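Local coordinates for alpha-catenin-like protein hmp-1 (Caenorhabditis elegans, PDB 5H5M) that binds beta-catenin and actin filaments in the cadherin-catenin complex of adherens junctions, supporting cell migration and shape change during embryonic body enclosure and elongation, at residues R70-E75 with I97-K102. Sequence-based numbering, arbitrary orientation.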
loop_
_atom_site.group_PDB
_atom_site.type_symbol
_atom_site.label_atom_id
_atom_site.label_comp_id
_atom_site.label_asym_id
_atom_site.label_seq_id
_atom_site.Cartn_x
_atom_site.Cartn_y
_atom_site.Cartn_z
ATOM N N ARG A 70 24.480 -9.764 -2.591
ATOM C CA ARG A 70 25.502 -10.667 -2.063
ATOM C C ARG A 70 26.688 -10.761 -3.011
ATOM O O ARG A 70 27.841 -10.622 -2.599
ATOM C CB ARG A 70 24.932 -12.066 -1.822
ATOM C CG ARG A 70 24.145 -12.215 -0.535
ATOM C CD ARG A 70 23.536 -13.605 -0.431
ATOM N NE ARG A 70 22.882 -13.818 0.857
ATOM C CZ ARG A 70 21.963 -14.751 1.079
ATOM N NH1 ARG A 70 21.582 -15.554 0.094
ATOM N NH2 ARG A 70 21.418 -14.877 2.281
ATOM N N GLN A 71 26.387 -11.002 -4.284
ATOM C CA GLN A 71 27.406 -11.135 -5.316
ATOM C C GLN A 71 28.222 -9.856 -5.462
ATOM O O GLN A 71 29.452 -9.898 -5.531
ATOM C CB GLN A 71 26.759 -11.503 -6.651
ATOM C CG GLN A 71 27.734 -11.644 -7.806
ATOM C CD GLN A 71 27.028 -11.767 -9.143
ATOM O OE1 GLN A 71 25.803 -11.881 -9.204
ATOM N NE2 GLN A 71 27.799 -11.740 -10.224
ATOM N N ALA A 72 27.530 -8.722 -5.504
ATOM C CA ALA A 72 28.186 -7.428 -5.637
ATOM C C ALA A 72 29.112 -7.151 -4.457
ATOM O O ALA A 72 30.164 -6.539 -4.625
ATOM C CB ALA A 72 27.152 -6.313 -5.771
ATOM N N LEU A 73 28.722 -7.601 -3.269
ATOM C CA LEU A 73 29.546 -7.388 -2.085
ATOM C C LEU A 73 30.807 -8.240 -2.146
ATOM O O LEU A 73 31.892 -7.779 -1.795
ATOM C CB LEU A 73 28.769 -7.697 -0.802
ATOM C CG LEU A 73 29.624 -7.554 0.464
ATOM C CD1 LEU A 73 30.136 -6.123 0.616
ATOM C CD2 LEU A 73 28.872 -7.993 1.711
ATOM N N GLN A 74 30.658 -9.483 -2.594
ATOM C CA GLN A 74 31.791 -10.393 -2.710
ATOM C C GLN A 74 32.846 -9.861 -3.676
ATOM O O GLN A 74 34.042 -9.951 -3.402
ATOM C CB GLN A 74 31.327 -11.784 -3.156
ATOM C CG GLN A 74 30.580 -12.558 -2.078
ATOM C CD GLN A 74 31.399 -12.719 -0.808
ATOM O OE1 GLN A 74 32.542 -13.181 -0.845
ATOM N NE2 GLN A 74 30.822 -12.326 0.323
ATOM N N GLU A 75 32.399 -9.306 -4.800
ATOM C CA GLU A 75 33.315 -8.753 -5.795
ATOM C C GLU A 75 34.064 -7.550 -5.240
ATOM O O GLU A 75 35.271 -7.416 -5.452
ATOM C CB GLU A 75 32.563 -8.365 -7.071
ATOM C CG GLU A 75 31.954 -9.549 -7.808
ATOM C CD GLU A 75 31.060 -9.130 -8.960
ATOM O OE1 GLU A 75 30.900 -7.912 -9.182
ATOM O OE2 GLU A 75 30.513 -10.024 -9.640
ATOM N N ILE A 97 32.182 -0.362 -5.469
ATOM C CA ILE A 97 31.311 0.362 -4.550
ATOM C C ILE A 97 30.048 0.835 -5.262
ATOM O O ILE A 97 28.946 0.739 -4.721
ATOM C CB ILE A 97 32.036 1.574 -3.925
ATOM C CG1 ILE A 97 33.149 1.101 -2.985
ATOM C CG2 ILE A 97 31.055 2.472 -3.179
ATOM C CD1 ILE A 97 34.009 2.222 -2.440
ATOM N N ALA A 98 30.215 1.333 -6.484
ATOM C CA ALA A 98 29.087 1.808 -7.279
ATOM C C ALA A 98 28.118 0.673 -7.610
ATOM O O ALA A 98 26.901 0.868 -7.623
ATOM C CB ALA A 98 29.580 2.472 -8.556
ATOM N N GLU A 99 28.665 -0.509 -7.877
ATOM C CA GLU A 99 27.853 -1.676 -8.196
ATOM C C GLU A 99 26.987 -2.090 -7.007
ATOM O O GLU A 99 25.811 -2.416 -7.168
ATOM C CB GLU A 99 28.744 -2.843 -8.632
ATOM C CG GLU A 99 27.988 -4.122 -8.982
ATOM C CD GLU A 99 27.186 -4.011 -10.267
ATOM O OE1 GLU A 99 27.352 -3.011 -11.000
ATOM O OE2 GLU A 99 26.389 -4.930 -10.547
ATOM N N VAL A 100 27.574 -2.072 -5.816
ATOM C CA VAL A 100 26.843 -2.416 -4.603
ATOM C C VAL A 100 25.741 -1.395 -4.333
ATOM O O VAL A 100 24.608 -1.766 -4.016
ATOM C CB VAL A 100 27.773 -2.497 -3.377
ATOM C CG1 VAL A 100 26.975 -2.841 -2.131
ATOM C CG2 VAL A 100 28.865 -3.529 -3.607
ATOM N N HIS A 101 26.081 -0.113 -4.468
ATOM C CA HIS A 101 25.123 0.971 -4.258
ATOM C C HIS A 101 23.931 0.859 -5.198
ATOM O O HIS A 101 22.802 1.160 -4.813
ATOM C CB HIS A 101 25.793 2.338 -4.442
ATOM C CG HIS A 101 26.548 2.809 -3.238
ATOM N ND1 HIS A 101 27.474 3.830 -3.294
ATOM C CD2 HIS A 101 26.510 2.408 -1.947
ATOM C CE1 HIS A 101 27.976 4.032 -2.089
ATOM N NE2 HIS A 101 27.409 3.182 -1.253
ATOM N N LYS A 102 24.183 0.424 -6.429
ATOM C CA LYS A 102 23.112 0.262 -7.405
ATOM C C LYS A 102 22.174 -0.888 -7.027
ATOM O O LYS A 102 20.957 -0.786 -7.195
ATOM C CB LYS A 102 23.686 0.031 -8.803
ATOM C CG LYS A 102 22.704 0.349 -9.919
ATOM C CD LYS A 102 22.552 -0.819 -10.878
ATOM C CE LYS A 102 23.882 -1.193 -11.512
ATOM N NZ LYS A 102 23.741 -2.348 -12.443
#
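The flat peptide group between Ala72 and Leu73 takes a methyl of Val100 on one of its faces: CG2 sits above the plane, 3.4 Å from Ala72 O and 3.7 Å from Ala72 C. At the edge of this patch the same methyl meets Ala72 CB at 3.9 Å. Val100 CG2 can reach across because it stands anti to the carbonyl carbon of its own residue, with CG1 anti to the backbone N (chi1 179°). The second flat group, the carboxylate of Glu99, lays neither face on the partner helix; its CG does the touching, 4.0 Å from Ala72 CB, and a bend at chi2 (70°) carries the acid to Arg103, its salt-bridge partner, with Lys102 NZ at a long 3.9 Å from Glu99 OE1. Ala72 CB thus rests against both neighbours, an example of how a small residue lets two helices close up: the axes of 70-75 and 97-102 come within 8.7 Å of each other.

The outer margin is polar. Gln71 NE2 makes a long, bent hydrogen bond to the syn side of Glu75 OE2, approaching from 32° out of the carboxylate plane. Glu75 OE1 and Glu99 OE2 remain 5.6 Å apart, a like-charge pair whose repulsion the neighbouring Arg103 and Lys102 would probably soften. Inward, Val100 also packs on Leu69, Leu76 and Phe14, and Leu73 on Phe14 and Cys38.

No hydrogen bond spans the interface, which joins successive helices 56-80 and 92-122 as an antiparallel pair, with helices 6-17 and 27-49 packed alongside, in the manner of the four-helix bundles that build the M domain of alpha-catenin and the wider vinculin family.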